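Local coordinates for protein ricin B-related lectin (PDB 5MUA) that binds galactose through a beta-trefoil lectin domain and carries a calcium-binding, papain-like protease domain whose pocket takes up the inhibitor E-64, at residues B[149-153]-B[154-158]. Numbering follows the deposited sequence.
Sequences LSQTG and ANVHA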
ATOM      1  N   LEU B 149     -22.604 -10.087  -3.773  1.00 13.72           N
ATOM      2  CA  LEU B 149     -21.578  -9.154  -4.228  1.00 13.02           C
ATOM      3  C   LEU B 149     -20.236  -9.503  -3.626  1.00 12.70           C
ATOM      4  O   LEU B 149     -19.266  -8.741  -3.815  1.00 13.31           O
ATOM      5  CB  LEU B 149     -21.993  -7.757  -3.807  1.00 13.05           C
ATOM      6  CG  LEU B 149     -23.396  -7.385  -4.281  1.00 14.72           C
ATOM      7  CD1 LEU B 149     -23.744  -6.037  -3.747  1.00 16.19           C
ATOM      8  CD2 LEU B 149     -23.536  -7.347  -5.799  1.00 14.81           C
ATOM      9  N   SER B 150     -20.154 -10.558  -2.829  1.00 13.06           N
ATOM     10  CA  SER B 150     -18.935 -10.972  -2.118  1.00 13.61           C
ATOM     11  C   SER B 150     -18.399 -12.310  -2.622  1.00 12.29           C
ATOM     12  O   SER B 150     -19.109 -13.065  -3.290  1.00 13.20           O
ATOM     13  CB  SER B 150     -19.206 -11.139  -0.601  1.00 15.06           C
ATOM     14  OG  SER B 150     -20.325 -11.956  -0.390  1.00 13.74           O
ATOM     15  N   GLN B 151     -17.115 -12.556  -2.324  1.00 12.06           N
ATOM     16  CA  GLN B 151     -16.429 -13.791  -2.550  1.00 13.20           C
ATOM     17  C   GLN B 151     -15.624 -14.102  -1.320  1.00 13.20           C
ATOM     18  O   GLN B 151     -15.120 -13.196  -0.690  1.00 12.87           O
ATOM     19  CB  GLN B 151     -15.497 -13.686  -3.743  1.00 13.73           C
ATOM     20  CG  GLN B 151     -16.205 -13.511  -5.024  1.00 14.40           C
ATOM     21  CD  GLN B 151     -16.816 -14.823  -5.505  1.00 14.25           C
ATOM     22  OE1 GLN B 151     -16.142 -15.632  -6.142  1.00 15.03           O
ATOM     23  NE2 GLN B 151     -18.076 -15.065  -5.152  1.00 14.10           N
ATOM     24  N   THR B 152     -15.567 -15.370  -0.962  1.00 13.06           N
ATOM     25  CA  THR B 152     -14.629 -15.807   0.067  1.00 14.94           C
ATOM     26  C   THR B 152     -13.196 -15.801  -0.424  1.00 15.02           C
ATOM     27  O   THR B 152     -12.910 -15.725  -1.626  1.00 14.04           O
ATOM     28  CB  THR B 152     -14.958 -17.191   0.643  1.00 14.75           C
ATOM     29  OG1 THR B 152     -14.687 -18.189  -0.334  1.00 15.18           O
ATOM     30  CG2 THR B 152     -16.453 -17.262   1.085  1.00 17.22           C
ATOM     31  N   GLY B 153     -12.284 -15.783   0.541  1.00 15.73           N
ATOM     32  CA  GLY B 153     -10.860 -15.949   0.212  1.00 15.90           C
ATOM     33  C   GLY B 153     -10.681 -17.181  -0.640  1.00 15.29           C
ATOM     34  O   GLY B 153     -10.026 -17.107  -1.683  1.00 15.99           O
ATOM     35  N   ALA B 154     -11.268 -18.319  -0.226  1.00 17.65           N
ATOM     36  CA  ALA B 154     -11.123 -19.582  -0.986  1.00 19.20           C
ATOM     37  C   ALA B 154     -11.715 -19.391  -2.374  1.00 17.15           C
ATOM     38  O   ALA B 154     -11.160 -19.859  -3.358  1.00 16.67           O
ATOM     39  CB  ALA B 154     -11.784 -20.797  -0.247  1.00 19.49           C
ATOM     40  N   ASN B 155     -12.878 -18.745  -2.472  1.00 16.69           N
ATOM     41  CA  ASN B 155     -13.464 -18.479  -3.812  1.00 16.19           C
ATOM     42  C   ASN B 155     -12.488 -17.732  -4.746  1.00 15.43           C
ATOM     43  O   ASN B 155     -12.327 -18.110  -5.913  1.00 14.80           O
ATOM     44  CB  ASN B 155     -14.686 -17.569  -3.800  1.00 16.41           C
ATOM     45  CG  ASN B 155     -15.919 -18.157  -3.167  1.00 18.09           C
ATOM     46  OD1 ASN B 155     -16.740 -17.383  -2.729  1.00 14.28           O
ATOM     47  ND2 ASN B 155     -16.079 -19.490  -3.153  1.00 17.91           N
ATOM     48  N   VAL B 156     -11.900 -16.623  -4.270  1.00 14.14           N
ATOM     49  CA  VAL B 156     -11.009 -15.809  -5.113  1.00 14.34           C
ATOM     50  C   VAL B 156      -9.734 -16.641  -5.451  1.00 15.44           C
ATOM     51  O   VAL B 156      -9.282 -16.641  -6.601  1.00 14.82           O
ATOM     52  CB  VAL B 156     -10.689 -14.431  -4.455  1.00 12.87           C
ATOM     53  CG1 VAL B 156      -9.731 -13.682  -5.334  1.00 13.86           C
ATOM     54  CG2 VAL B 156     -11.919 -13.591  -4.168  1.00 13.40           C
ATOM     55  N   HIS B 157      -9.182 -17.363  -4.495  1.00 15.90           N
ATOM     56  CA  HIS B 157      -8.005 -18.212  -4.755  0.55 17.64           C
ATOM     57  C   HIS B 157      -8.246 -19.200  -5.906  1.00 18.31           C
ATOM     58  O   HIS B 157      -7.423 -19.289  -6.859  1.00 18.40           O
ATOM     59  CB  HIS B 157      -7.528 -18.897  -3.474  0.55 18.89           C
ATOM     60  CG  HIS B 157      -6.400 -19.872  -3.671  0.55 20.46           C
ATOM     61  ND1 HIS B 157      -5.130 -19.487  -4.056  0.55 23.85           N
ATOM     62  CD2 HIS B 157      -6.353 -21.215  -3.517  0.55 23.65           C
ATOM     63  CE1 HIS B 157      -4.343 -20.545  -4.104  0.55 23.51           C
ATOM     64  NE2 HIS B 157      -5.062 -21.611  -3.788  0.55 24.98           N
ATOM     65  N   ALA B 158      -9.390 -19.889  -5.861  1.00 17.43           N
ATOM     66  CA  ALA B 158      -9.755 -20.772  -6.922  1.00 17.53           C
ATOM     67  C   ALA B 158      -9.874 -20.053  -8.256  1.00 16.08           C
ATOM     68  O   ALA B 158      -9.326 -20.492  -9.272  1.00 18.15           O
ATOM     69  CB  ALA B 158     -11.041 -21.544  -6.612  1.00 18.39           C
TER
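Thr152 and Asn155 form a capping box where strand 144-152 turns, at 83° between the short axes, into helix 153-162. Thr152, the N-cap residue, sets its hydroxyl between its own backbone N and carbonyl carbon (chi1 71°), and OG1 accepts from Asn155 N at 2.9 Å. Asn155 answers in kind: its CG lies beside its backbone N, which brings OD1 back to Thr152 N at 2.9 Å, the donor standing above the carbonyl plane. A first-turn N-H such as that of Asn155 has no carbonyl one turn earlier, so the threonine hydroxyl supplies an acceptor; the short asparagine amide reaches back to the N-cap N-H. The first helical bonds follow, Val156 N to Thr152 O (3.0 Å) and His157 N to Gly153 O (2.9 Å).

Beyond the polar cap, Gln151 packs on the first helical turn. Its amide lies close to that of Asn155, the planes 25° apart, with OE1 3.4 Å from Asn155 CB; its chain folds back so that NE2 donates to Ser150 O at 2.9 Å, which steadies the amide. Branched Val156 turns CG2 onto Gln151 CB (3.6 Å) and also touches Phe286.

The reciprocal bonds imply a well-defined helix start directly after the strand.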